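Local coordinates for protein alpha-glucosidase (Pseudoalteromonas sp. K8, PDB 5HQA) that hydrolyses alpha-glucosides as a calcium-containing, chloride-activated enzyme of glycoside hydrolase family 97 and binds the inhibitor acarbose, at residues 571-576 / 583-588; 210-215 / 406-411. All coordinates share one frame; numbering follows the deposited sequence.

Interaction 1: residues 571-576 / 583-588; sequences ARKERK and NDWYLG
Lys-573 lies over one face of the Trp-585 indole. Its CB stands 3.5 Å from the centroid of the six-membered ring and 6° off the normal, a CH-pi contact. CG of Lys-573 is anti to the backbone N (chi1 -164°), which sends the extended chain across the indole toward its pyrrole side. There CD of Lys-573 reaches NE1 of Trp-585 at 3.5 Å. Both polar ends then meet Asp-606, the lysine by a salt bridge and the indole N-H by a hydrogen bond. An alanine in place of Trp-585 would probably leave the lysine chain without its flat support and Asp-606 without its indole N-H donor.

Glu-574 points toward 583-588 at the end of its strand. Its backbone N donates to Asp-584 O at 3.0 Å. In return Asp-584 N donates to Glu-574 OE2 at 3.1 Å, from above the carboxylate plane. The Glu-574 and Asp-584 side chains run side by side and point the same way, their carboxylate planes 17° apart. A water donates to OE1 of Glu-574 and to OD1 of Asp-584, and accepts from Tyr-586 OH. Glu-574 OE2 and Asp-584 OD2, like charges, are 4.2 Å apart. Arg-657 forms a salt bridge with Asp-584 and probably offsets this.

Arg-572 and Tyr-586 form the antiparallel hydrogen-bonded pair, with Arg-572 N to Tyr-586 O 2.9 Å and Tyr-586 N to Arg-572 O 2.8 Å. The hairpin of strands 567-574 and 585-591 lies inside the antiparallel C-terminal sheet. Strand 554-563 flanks 567-574, and strand 653-660 flanks 585-591.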
ATOM      1  N   ALA A 571       5.063 -14.915   9.108  1.00 13.30           N
ATOM      2  CA  ALA A 571       6.385 -15.091   9.695  1.00 12.76           C
ATOM      3  C   ALA A 571       7.394 -14.338   8.834  1.00 15.38           C
ATOM      4  O   ALA A 571       7.353 -14.432   7.600  1.00 14.38           O
ATOM      5  CB  ALA A 571       6.754 -16.574   9.796  1.00 13.04           C
ATOM      6  N   ARG A 572       8.285 -13.574   9.474  1.00 13.47           N
ATOM      7  CA  ARG A 572       9.284 -12.803   8.741  1.00 12.99           C
ATOM      8  C   ARG A 572      10.630 -12.891   9.449  1.00 14.52           C
ATOM      9  O   ARG A 572      10.696 -12.887  10.682  1.00 13.97           O
ATOM     10  CB  ARG A 572       8.879 -11.325   8.596  1.00 12.70           C
ATOM     11  CG  ARG A 572       7.481 -11.083   8.057  1.00 12.25           C
ATOM     12  CD  ARG A 572       7.240  -9.593   7.887  1.00 12.13           C
ATOM     13  NE  ARG A 572       5.830  -9.245   7.705  1.00 12.04           N
ATOM     14  CZ  ARG A 572       5.271  -8.928   6.539  1.00 13.97           C
ATOM     15  NH1 ARG A 572       5.996  -8.930   5.423  1.00 13.73           N
ATOM     16  NH2 ARG A 572       3.980  -8.599   6.488  1.00 11.34           N
ATOM     17  N   LYS A 573      11.700 -12.958   8.663  1.00 13.93           N
ATOM     18  CA  LYS A 573      13.055 -13.029   9.193  1.00 14.50           C
ATOM     19  C   LYS A 573      13.722 -11.672   9.026  1.00 16.24           C
ATOM     20  O   LYS A 573      13.712 -11.107   7.929  1.00 14.73           O
ATOM     21  CB  LYS A 573      13.875 -14.110   8.482  1.00 15.03           C
ATOM     22  CG  LYS A 573      15.141 -14.484   9.238  1.00 15.65           C
ATOM     23  CD  LYS A 573      15.977 -15.527   8.478  1.00 17.50           C
ATOM     24  CE  LYS A 573      17.180 -15.954   9.313  1.00 19.70           C
ATOM     25  NZ  LYS A 573      18.031 -16.957   8.611  1.00 21.91           N
ATOM     26  N   GLU A 574      14.305 -11.155  10.108  1.00 16.14           N
ATOM     27  CA  GLU A 574      14.833  -9.801  10.078  1.00 15.85           C
ATOM     28  C   GLU A 574      16.009  -9.701   9.117  1.00 16.67           C
ATOM     29  O   GLU A 574      16.803 -10.635   8.977  1.00 17.01           O
ATOM     30  CB  GLU A 574      15.270  -9.368  11.474  1.00 15.53           C
ATOM     31  CG  GLU A 574      16.473 -10.108  11.965  1.00 16.18           C
ATOM     32  CD  GLU A 574      16.771  -9.831  13.420  1.00 21.36           C
ATOM     33  OE1 GLU A 574      15.968  -9.112  14.060  1.00 20.25           O
ATOM     34  OE2 GLU A 574      17.796 -10.341  13.916  1.00 19.03           O
ATOM     35  N   ARG A 575      16.111  -8.563   8.440  1.00 16.73           N
ATOM     36  CA  ARG A 575      17.280  -8.298   7.618  1.00 17.62           C
ATOM     37  C   ARG A 575      18.437  -7.843   8.499  1.00 20.56           C
ATOM     38  O   ARG A 575      18.248  -7.081   9.451  1.00 18.94           O
ATOM     39  CB  ARG A 575      16.968  -7.230   6.571  1.00 16.87           C
ATOM     40  CG  ARG A 575      18.172  -6.871   5.705  1.00 21.97           C
ATOM     41  CD  ARG A 575      17.803  -6.959   4.256  1.00 24.61           C
ATOM     42  NE  ARG A 575      18.854  -6.511   3.350  1.00 24.22           N
ATOM     43  CZ  ARG A 575      18.602  -5.982   2.158  1.00 20.72           C
ATOM     44  NH1 ARG A 575      17.345  -5.831   1.768  1.00 18.39           N
ATOM     45  NH2 ARG A 575      19.593  -5.594   1.370  1.00 20.55           N
ATOM     46  N   LYS A 576      19.644  -8.315   8.177  1.00 20.91           N
ATOM     47  CA  LYS A 576      20.843  -7.886   8.895  1.00 22.99           C
ATOM     48  C   LYS A 576      21.156  -6.435   8.546  1.00 23.34           C
ATOM     49  O   LYS A 576      21.498  -6.118   7.402  1.00 23.79           O
ATOM     50  CB  LYS A 576      22.026  -8.788   8.564  1.00 22.30           C
ATOM     51  CG  LYS A 576      23.320  -8.313   9.193  1.00 25.35           C
ATOM     52  CD  LYS A 576      24.443  -9.283   8.905  1.00 31.27           C
ATOM     53  CE  LYS A 576      25.736  -8.799   9.528  1.00 41.29           C
ATOM     54  NZ  LYS A 576      26.807  -9.839   9.441  1.00 48.53           N
ATOM     55  N   ASN A 583      19.392 -12.828  12.481  1.00 19.66           N
ATOM     56  CA  ASN A 583      19.109 -14.195  12.894  1.00 19.79           C
ATOM     57  C   ASN A 583      17.719 -14.403  13.484  1.00 19.94           C
ATOM     58  O   ASN A 583      17.266 -15.551  13.538  1.00 21.18           O
ATOM     59  CB  ASN A 583      20.147 -14.662  13.917  1.00 21.46           C
ATOM     60  CG  ASN A 583      21.546 -14.649  13.360  1.00 25.34           C
ATOM     61  OD1 ASN A 583      22.479 -14.187  14.018  1.00 30.00           O
ATOM     62  ND2 ASN A 583      21.701 -15.140  12.139  1.00 21.27           N
ATOM     63  N   ASP A 584      17.033 -13.347  13.928  1.00 19.08           N
ATOM     64  CA  ASP A 584      15.737 -13.521  14.577  1.00 17.22           C
ATOM     65  C   ASP A 584      14.601 -13.606  13.562  1.00 19.07           C
ATOM     66  O   ASP A 584      14.609 -12.925  12.529  1.00 16.90           O
ATOM     67  CB  ASP A 584      15.452 -12.373  15.543  1.00 16.21           C
ATOM     68  CG  ASP A 584      16.315 -12.419  16.776  1.00 18.18           C
ATOM     69  OD1 ASP A 584      16.102 -11.562  17.662  1.00 18.61           O
ATOM     70  OD2 ASP A 584      17.198 -13.308  16.863  1.00 19.65           O
ATOM     71  N   TRP A 585      13.617 -14.446  13.877  1.00 17.44           N
ATOM     72  CA  TRP A 585      12.338 -14.500  13.184  1.00 16.05           C
ATOM     73  C   TRP A 585      11.268 -13.834  14.036  1.00 16.41           C
ATOM     74  O   TRP A 585      11.378 -13.754  15.261  1.00 15.63           O
ATOM     75  CB  TRP A 585      11.917 -15.942  12.896  1.00 15.57           C
ATOM     76  CG  TRP A 585      12.619 -16.596  11.750  1.00 17.50           C
ATOM     77  CD1 TRP A 585      13.821 -17.251  11.779  1.00 19.15           C
ATOM     78  CD2 TRP A 585      12.138 -16.696  10.408  1.00 17.12           C
ATOM     79  NE1 TRP A 585      14.122 -17.744  10.528  1.00 18.15           N
ATOM     80  CE2 TRP A 585      13.104 -17.415   9.669  1.00 16.32           C
ATOM     81  CE3 TRP A 585      10.982 -16.242   9.755  1.00 17.05           C
ATOM     82  CZ2 TRP A 585      12.953 -17.687   8.311  1.00 15.78           C
ATOM     83  CZ3 TRP A 585      10.837 -16.508   8.401  1.00 15.97           C
ATOM     84  CH2 TRP A 585      11.819 -17.227   7.697  1.00 17.28           C
ATOM     85  N   TYR A 586      10.218 -13.367  13.369  1.00 13.59           N
ATOM     86  CA  TYR A 586       9.080 -12.755  14.034  1.00 13.77           C
ATOM     87  C   TYR A 586       7.799 -13.323  13.448  1.00 14.51           C
ATOM     88  O   TYR A 586       7.757 -13.694  12.275  1.00 15.30           O
ATOM     89  CB  TYR A 586       9.098 -11.236  13.875  1.00 14.53           C
ATOM     90  CG  TYR A 586      10.121 -10.578  14.765  1.00 14.42           C
ATOM     91  CD1 TYR A 586      11.476 -10.597  14.438  1.00 15.33           C
ATOM     92  CD2 TYR A 586       9.732  -9.955  15.944  1.00 14.66           C
ATOM     93  CE1 TYR A 586      12.419 -10.009  15.271  1.00 16.36           C
ATOM     94  CE2 TYR A 586      10.659  -9.359  16.774  1.00 15.43           C
ATOM     95  CZ  TYR A 586      11.996  -9.391  16.436  1.00 16.69           C
ATOM     96  OH  TYR A 586      12.908  -8.792  17.267  1.00 16.65           O
ATOM     97  N   LEU A 587       6.754 -13.394  14.265  1.00 13.08           N
ATOM     98  CA  LEU A 587       5.460 -13.850  13.787  1.00 13.06           C
ATOM     99  C   LEU A 587       4.377 -12.891  14.261  1.00 15.19           C
ATOM    100  O   LEU A 587       4.426 -12.392  15.391  1.00 15.06           O
ATOM    101  CB  LEU A 587       5.160 -15.284  14.270  1.00 13.36           C
ATOM    102  CG  LEU A 587       3.810 -15.895  13.878  1.00 14.67           C
ATOM    103  CD1 LEU A 587       3.941 -17.397  13.686  1.00 14.83           C
ATOM    104  CD2 LEU A 587       2.729 -15.578  14.917  1.00 12.49           C
ATOM    105  N   GLY A 588       3.402 -12.638  13.399  1.00 11.42           N
ATOM    106  CA  GLY A 588       2.218 -11.919  13.821  1.00 12.15           C
ATOM    107  C   GLY A 588       0.988 -12.612  13.274  1.00 14.44           C
ATOM    108  O   GLY A 588       0.994 -13.092  12.133  1.00 12.49           O
TER
HETATM  109  O   HOH W   1      15.493  -9.078  16.758  1.00 16.92           O

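Interaction 2: residues 210-215 / 406-411; sequences TPWSSG and RHEWHD
Glu-408 turns its carboxylate to the loop and takes two bonds from Ser-213, one on each oxygen. Ser-213 N donates to OE1 of Glu-408 at 2.9 Å, on the syn side and 25° out of the carboxylate plane. Ser-213 OG donates to OE2 of Glu-408 at 3.0 Å, from above that plane. The glutamate chain bends at chi2 (-71°), and this fold brings its end close to the loop. OE2 also has a salt bridge to Arg-398, so the acid is held from both the loop and the neighbouring strand. The Trp-212 ring lies nearly perpendicular to the carboxylate, with the planes 84° apart. Its NE1 bonds to Gln-413.

A water bridges the segments. It donates to Pro-211 O and to OE1 of Glu-408, and accepts from Trp-409 N. It sits in the plane of the Trp-409 ring, at the edge. Pro-211 O also meets this edge, 3.5 Å from CD1 of Trp-409.

Thr-210 crosses Trp-409 at about a right angle. Its CG2 packs 3.4 Å from CB of Trp-409 and approaches the ring obliquely. OG1 of Thr-210, anti to the carbonyl carbon, donates to OD2 of Asp-411 at 2.8 Å, from above the carboxylate plane. Arg-148 is a second partner of OG1. Asp-411 lies about 10 Å, side chain to side chain, from the calcium ligand Glu-437.

The type I turn from Trp-212 to Gly-215 lies in the loop after strand 204-209. Its partner is the end of a two-stranded hairpin, 396-399 with 405-408, and the connection to helix 413-428. The contact is thus an interface between the N-terminal beta-sandwich and TIM-barrel regions that make up the family 97 architecture.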
ATOM      1  N   THR A 210      -9.424   6.803 -14.671  1.00 10.04           N
ATOM      2  CA  THR A 210      -9.834   8.007 -13.955  1.00 10.17           C
ATOM      3  C   THR A 210      -9.466   9.245 -14.764  1.00  9.76           C
ATOM      4  O   THR A 210      -8.290   9.431 -15.091  1.00 11.37           O
ATOM      5  CB  THR A 210      -9.177   8.035 -12.584  1.00 11.05           C
ATOM      6  OG1 THR A 210      -9.598   6.880 -11.849  1.00 10.76           O
ATOM      7  CG2 THR A 210      -9.598   9.284 -11.838  1.00 10.48           C
ATOM      8  N   PRO A 211     -10.417  10.105 -15.103  1.00  9.97           N
ATOM      9  CA  PRO A 211     -10.178  11.126 -16.125  1.00 10.57           C
ATOM     10  C   PRO A 211      -9.667  12.450 -15.566  1.00 13.65           C
ATOM     11  O   PRO A 211      -9.733  12.726 -14.365  1.00 13.76           O
ATOM     12  CB  PRO A 211     -11.573  11.322 -16.724  1.00 11.73           C
ATOM     13  CG  PRO A 211     -12.470  11.144 -15.539  1.00 13.66           C
ATOM     14  CD  PRO A 211     -11.843  10.008 -14.749  1.00 13.37           C
ATOM     15  N   TRP A 212      -9.172  13.276 -16.484  1.00 11.56           N
ATOM     16  CA  TRP A 212      -8.982  14.699 -16.251  1.00 12.64           C
ATOM     17  C   TRP A 212     -10.331  15.391 -16.071  1.00 14.94           C
ATOM     18  O   TRP A 212     -11.371  14.886 -16.500  1.00 14.91           O
ATOM     19  CB  TRP A 212      -8.280  15.353 -17.443  1.00 14.19           C
ATOM     20  CG  TRP A 212      -6.844  14.973 -17.649  1.00 13.08           C
ATOM     21  CD1 TRP A 212      -6.361  13.824 -18.211  1.00 12.27           C
ATOM     22  CD2 TRP A 212      -5.707  15.776 -17.327  1.00 13.53           C
ATOM     23  NE1 TRP A 212      -4.983  13.857 -18.239  1.00 12.98           N
ATOM     24  CE2 TRP A 212      -4.560  15.048 -17.704  1.00 13.93           C
ATOM     25  CE3 TRP A 212      -5.549  17.043 -16.749  1.00 13.96           C
ATOM     26  CZ2 TRP A 212      -3.271  15.545 -17.524  1.00 15.20           C
ATOM     27  CZ3 TRP A 212      -4.259  17.539 -16.571  1.00 17.06           C
ATOM     28  CH2 TRP A 212      -3.140  16.788 -16.960  1.00 15.00           C
ATOM     29  N   SER A 213     -10.298  16.593 -15.480  1.00 14.19           N
ATOM     30  CA  SER A 213     -11.524  17.380 -15.358  1.00 17.69           C
ATOM     31  C   SER A 213     -12.140  17.670 -16.720  1.00 18.78           C
ATOM     32  O   SER A 213     -13.366  17.760 -16.842  1.00 18.04           O
ATOM     33  CB  SER A 213     -11.243  18.690 -14.625  1.00 19.11           C
ATOM     34  OG  SER A 213     -10.217  19.410 -15.291  1.00 31.79           O
ATOM     35  N   SER A 214     -11.307  17.810 -17.755  1.00 16.86           N
ATOM     36  CA  SER A 214     -11.799  18.061 -19.106  1.00 19.81           C
ATOM     37  C   SER A 214     -12.541  16.866 -19.687  1.00 21.81           C
ATOM     38  O   SER A 214     -13.276  17.029 -20.664  1.00 27.35           O
ATOM     39  CB  SER A 214     -10.639  18.434 -20.027  1.00 23.47           C
ATOM     40  OG  SER A 214      -9.881  17.275 -20.353  1.00 29.24           O
ATOM     41  N   GLY A 215     -12.356  15.674 -19.131  1.00 17.85           N
ATOM     42  CA  GLY A 215     -13.112  14.506 -19.525  1.00 17.05           C
ATOM     43  C   GLY A 215     -12.298  13.423 -20.200  1.00 15.99           C
ATOM     44  O   GLY A 215     -12.735  12.266 -20.214  1.00 17.23           O
ATOM     45  N   ARG A 406      -9.045  24.309 -11.283  1.00 14.71           N
ATOM     46  CA  ARG A 406      -9.649  23.089 -11.794  1.00 14.50           C
ATOM     47  C   ARG A 406      -9.659  22.053 -10.683  1.00 16.07           C
ATOM     48  O   ARG A 406      -8.754  22.018  -9.844  1.00 16.44           O
ATOM     49  CB  ARG A 406      -8.876  22.518 -12.982  1.00 14.88           C
ATOM     50  CG  ARG A 406      -8.587  23.508 -14.083  1.00 19.29           C
ATOM     51  CD  ARG A 406      -9.827  23.837 -14.918  1.00 23.15           C
ATOM     52  NE  ARG A 406      -9.486  24.870 -15.890  1.00 22.09           N
ATOM     53  CZ  ARG A 406     -10.362  25.624 -16.540  1.00 20.66           C
ATOM     54  NH1 ARG A 406     -11.669  25.475 -16.333  1.00 16.50           N
ATOM     55  NH2 ARG A 406      -9.918  26.538 -17.396  1.00 19.40           N
ATOM     56  N   HIS A 407     -10.673  21.193 -10.695  1.00 12.84           N
ATOM     57  CA  HIS A 407     -10.747  20.070  -9.770  1.00 11.99           C
ATOM     58  C   HIS A 407     -10.341  18.787 -10.476  1.00 14.17           C
ATOM     59  O   HIS A 407     -10.806  18.513 -11.588  1.00 14.82           O
ATOM     60  CB  HIS A 407     -12.150  19.930  -9.189  1.00 14.19           C
ATOM     61  CG  HIS A 407     -12.430  20.891  -8.078  1.00 19.38           C
ATOM     62  ND1 HIS A 407     -13.619  21.586  -7.972  1.00 23.21           N
ATOM     63  CD2 HIS A 407     -11.671  21.276  -7.024  1.00 18.86           C
ATOM     64  CE1 HIS A 407     -13.579  22.356  -6.896  1.00 24.49           C
ATOM     65  NE2 HIS A 407     -12.408  22.188  -6.306  1.00 22.73           N
ATOM     66  N   GLU A 408      -9.491  17.999  -9.824  1.00 12.58           N
ATOM     67  CA  GLU A 408      -8.983  16.759 -10.392  1.00 12.51           C
ATOM     68  C   GLU A 408      -9.156  15.631  -9.382  1.00 12.46           C
ATOM     69  O   GLU A 408      -9.384  15.859  -8.190  1.00 12.43           O
ATOM     70  CB  GLU A 408      -7.504  16.889 -10.791  1.00 11.12           C
ATOM     71  CG  GLU A 408      -7.199  18.078 -11.699  1.00 12.61           C
ATOM     72  CD  GLU A 408      -7.726  17.926 -13.131  1.00 18.16           C
ATOM     73  OE1 GLU A 408      -8.228  16.839 -13.496  1.00 17.49           O
ATOM     74  OE2 GLU A 408      -7.625  18.912 -13.902  1.00 20.42           O
ATOM     75  N   TRP A 409      -9.023  14.403  -9.879  1.00 10.91           N
ATOM     76  CA  TRP A 409      -9.009  13.208  -9.052  1.00  9.44           C
ATOM     77  C   TRP A 409      -7.608  12.925  -8.527  1.00  9.93           C
ATOM     78  O   TRP A 409      -6.606  13.197  -9.199  1.00 11.67           O
ATOM     79  CB  TRP A 409      -9.484  12.004  -9.859  1.00  9.30           C
ATOM     80  CG  TRP A 409     -10.936  12.049 -10.208  1.00 11.84           C
ATOM     81  CD1 TRP A 409     -11.491  12.565 -11.340  1.00 15.55           C
ATOM     82  CD2 TRP A 409     -12.023  11.552  -9.414  1.00 12.91           C
ATOM     83  NE1 TRP A 409     -12.864  12.428 -11.301  1.00 15.26           N
ATOM     84  CE2 TRP A 409     -13.216  11.811 -10.127  1.00 15.19           C
ATOM     85  CE3 TRP A 409     -12.104  10.903  -8.170  1.00 11.84           C
ATOM     86  CZ2 TRP A 409     -14.479  11.447  -9.638  1.00 12.63           C
ATOM     87  CZ3 TRP A 409     -13.365  10.556  -7.675  1.00  9.43           C
ATOM     88  CH2 TRP A 409     -14.532  10.834  -8.409  1.00 10.48           C
ATOM     89  N   HIS A 410      -7.546  12.339  -7.323  1.00  9.90           N
ATOM     90  CA  HIS A 410      -6.264  11.891  -6.783  1.00  9.11           C
ATOM     91  C   HIS A 410      -5.601  10.850  -7.667  1.00 10.79           C
ATOM     92  O   HIS A 410      -4.383  10.687  -7.593  1.00 12.45           O
ATOM     93  CB  HIS A 410      -6.428  11.279  -5.388  1.00  9.80           C
ATOM     94  CG  HIS A 410      -6.761  12.271  -4.315  1.00 12.82           C
ATOM     95  ND1 HIS A 410      -7.991  12.886  -4.224  1.00 11.79           N
ATOM     96  CD2 HIS A 410      -6.028  12.731  -3.270  1.00 12.05           C
ATOM     97  CE1 HIS A 410      -7.996  13.696  -3.177  1.00 13.06           C
ATOM     98  NE2 HIS A 410      -6.817  13.618  -2.581  1.00 11.11           N
ATOM     99  N   ASP A 411      -6.369  10.121  -8.480  1.00 10.35           N
ATOM    100  CA  ASP A 411      -5.806   9.002  -9.230  1.00  9.71           C
ATOM    101  C   ASP A 411      -5.893   9.199 -10.746  1.00 12.14           C
ATOM    102  O   ASP A 411      -5.762   8.233 -11.508  1.00 11.81           O
ATOM    103  CB  ASP A 411      -6.452   7.678  -8.791  1.00  9.70           C
ATOM    104  CG  ASP A 411      -7.977   7.663  -8.898  1.00 14.27           C
ATOM    105  OD1 ASP A 411      -8.639   8.674  -8.565  1.00 15.00           O
ATOM    106  OD2 ASP A 411      -8.525   6.597  -9.279  1.00 14.83           O
TER
HETATM  107  O   HOH W   2      -8.267  14.236 -12.626  1.00 13.82           O

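How the interactions relate
From the N terminus, the chain first builds the beta-rich N-terminal region, where 210-215 links strands 204-209 and 218-221. Interaction 2 closes a long loop of 190 intervening residues when 406-411 returns to this link from the catalytic region. It therefore ties two regions together. Interaction 1 opens later and closes after only six intervening residues. It is a local hairpin within the C-terminal sheet. The two contacts follow one another in series, neither nested nor crossed. The centres of interaction 1 and interaction 2 lie about 43 Å apart, on opposite sides of the chain's centre. The nearest atoms of interaction 1 and interaction 2 are about 25 Å apart, so they do not touch.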